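Local coordinates for protein response regulator receiver (Brucella melitensis biovar Abortus, PDB 4G97) that probably acts as the PhyR regulator of the general stress response, its phosphorylatable receiver domain controlling a sigma-factor-like domain that sequesters an anti-sigma factor, at residues G23-G28 and R230-F235. Residues are numbered along the deposited sequence; the frame is centred on the assembly and turned at random.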
loop_
_atom_site.group_PDB
_atom_site.type_symbol
_atom_site.label_atom_id
_atom_site.label_comp_id
_atom_site.label_asym_id
_atom_site.label_seq_id
_atom_site.Cartn_x
_atom_site.Cartn_y
_atom_site.Cartn_z
ATOM N N GLY A 23 -3.112 -4.639 -6.072
ATOM C CA GLY A 23 -2.673 -5.768 -5.269
ATOM C C GLY A 23 -1.412 -6.484 -5.711
ATOM O O GLY A 23 -1.061 -7.503 -5.110
ATOM N N SER A 24 -0.684 -5.963 -6.720
ATOM C CA SER A 24 0.601 -6.563 -7.118
ATOM C C SER A 24 1.587 -5.518 -7.586
ATOM O O SER A 24 1.187 -4.488 -8.116
ATOM C CB SER A 24 0.418 -7.621 -8.208
ATOM O OG SER A 24 -0.337 -7.095 -9.287
ATOM N N GLN A 25 2.885 -5.803 -7.445
ATOM C CA GLN A 25 3.895 -4.899 -7.962
ATOM C C GLN A 25 3.823 -4.861 -9.486
ATOM O O GLN A 25 3.878 -3.777 -10.062
ATOM C CB GLN A 25 5.298 -5.285 -7.497
ATOM C CG GLN A 25 6.280 -4.152 -7.775
ATOM C CD GLN A 25 7.642 -4.608 -8.198
ATOM O OE1 GLN A 25 8.048 -5.719 -7.906
ATOM N NE2 GLN A 25 8.441 -3.705 -8.767
ATOM N N SER A 26 3.640 -6.035 -10.132
ATOM C CA SER A 26 3.580 -6.142 -11.595
ATOM C C SER A 26 2.418 -5.380 -12.220
ATOM O O SER A 26 2.644 -4.642 -13.171
ATOM C CB SER A 26 3.620 -7.602 -12.049
ATOM O OG SER A 26 2.338 -8.205 -12.026
ATOM N N SER A 27 1.196 -5.521 -11.700
ATOM C CA SER A 27 0.066 -4.757 -12.256
ATOM C C SER A 27 0.183 -3.274 -11.882
ATOM O O SER A 27 -0.140 -2.427 -12.707
ATOM C CB SER A 27 -1.274 -5.297 -11.765
ATOM O OG SER A 27 -1.710 -6.425 -12.504
ATOM N N GLY A 28 0.624 -2.985 -10.645
ATOM C CA GLY A 28 0.761 -1.615 -10.156
ATOM C C GLY A 28 1.683 -0.786 -11.029
ATOM O O GLY A 28 1.304 0.279 -11.525
ATOM N N ARG A 230 12.779 -3.029 -10.563
ATOM C CA ARG A 230 13.203 -4.328 -10.039
ATOM C C ARG A 230 12.171 -4.828 -9.046
ATOM O O ARG A 230 11.227 -4.065 -8.772
ATOM C CB ARG A 230 14.613 -4.255 -9.412
ATOM C CG ARG A 230 14.726 -3.367 -8.184
ATOM C CD ARG A 230 16.173 -3.061 -7.905
ATOM N NE ARG A 230 16.269 -1.716 -7.366
ATOM C CZ ARG A 230 16.461 -0.627 -8.096
ATOM N NH1 ARG A 230 16.670 -0.722 -9.401
ATOM N NH2 ARG A 230 16.484 0.565 -7.519
ATOM N N PRO A 231 12.287 -6.098 -8.527
ATOM C CA PRO A 231 11.280 -6.590 -7.563
ATOM C C PRO A 231 11.199 -5.696 -6.329
ATOM O O PRO A 231 12.213 -5.382 -5.726
ATOM C CB PRO A 231 11.765 -8.013 -7.218
ATOM C CG PRO A 231 12.578 -8.426 -8.415
ATOM C CD PRO A 231 13.286 -7.152 -8.821
ATOM N N GLU A 232 9.990 -5.247 -5.994
ATOM C CA GLU A 232 9.776 -4.335 -4.861
ATOM C C GLU A 232 8.464 -4.651 -4.120
ATOM O O GLU A 232 7.577 -5.269 -4.714
ATOM C CB GLU A 232 9.712 -2.881 -5.369
ATOM C CG GLU A 232 11.040 -2.264 -5.768
ATOM C CD GLU A 232 10.953 -1.038 -6.664
ATOM O OE1 GLU A 232 9.955 -0.882 -7.402
ATOM O OE2 GLU A 232 11.922 -0.249 -6.653
ATOM N N PRO A 233 8.277 -4.148 -2.876
ATOM C CA PRO A 233 7.008 -4.405 -2.158
ATOM C C PRO A 233 5.750 -3.919 -2.849
ATOM O O PRO A 233 5.756 -2.875 -3.514
ATOM C CB PRO A 233 7.169 -3.615 -0.852
ATOM C CG PRO A 233 8.650 -3.483 -0.653
ATOM C CD PRO A 233 9.231 -3.386 -2.033
ATOM N N THR A 234 4.650 -4.650 -2.645
ATOM C CA THR A 234 3.331 -4.267 -3.147
ATOM C C THR A 234 2.751 -3.212 -2.183
ATOM O O THR A 234 2.116 -2.262 -2.617
ATOM C CB THR A 234 2.420 -5.515 -3.210
ATOM O OG1 THR A 234 2.945 -6.384 -4.194
ATOM C CG2 THR A 234 0.968 -5.188 -3.543
ATOM N N PHE A 235 2.923 -3.430 -0.879
ATOM C CA PHE A 235 2.339 -2.574 0.160
ATOM C C PHE A 235 3.439 -1.950 0.972
ATOM O O PHE A 235 4.309 -2.651 1.469
ATOM C CB PHE A 235 1.358 -3.375 1.032
ATOM C CG PHE A 235 0.246 -4.045 0.266
ATOM C CD1 PHE A 235 -0.764 -3.290 -0.335
ATOM C CD2 PHE A 235 0.158 -5.433 0.213
ATOM C CE1 PHE A 235 -1.788 -3.908 -1.048
ATOM C CE2 PHE A 235 -0.885 -6.056 -0.490
ATOM C CZ PHE A 235 -1.855 -5.292 -1.109
#
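Gln25 and Thr234 bring the two backbones to a CA–CA separation of 4.9 Å, where the start of helix 25-41 meets the loop leading into strand 236-238; the two segments run roughly antiparallel there. Gln25 does most of the work. With CG anti to the backbone N (chi1 -167°), its side chain reaches along the 230-235 backbone and puts both ends of the amide to use. NE2 donates to the carbonyl O of Arg230 at 2.8 Å, and OE1 accepts from Glu232 N at 2.8 Å, that donor standing well above the carbonyl plane of the amide rather than in it. Two bonds from one amide, spanning Pro231, fix its rotation, and Asp29 takes a further hydrogen bond from NE2. Glu232 passes its CB 3.7 Å from Gln25 NE2, but its carboxylate is committed to a salt bridge with Arg19 of helix 11-22 and to Gly228 and Thr227 of its own loop. At the other end of the contact, Thr234 points at the turn between the helices: its CG2 rests 3.5 Å from Gly23 O while also lying over one face of the Phe235 ring. Gly23, with positive phi, is the first residue beyond helix 11-22, and Ser24 caps the next helix through OG, which accepts from Ser27 N. Phe235 CZ approaches Gly23 CA at 4.3 Å, and the ring continues onto helix 243-265. This is an interdomain interface, joining the turn between helices 11-22 and 25-41, in the sigma2 domain of PhyR, to the loop before the last strand of the CheY-like receiver fold.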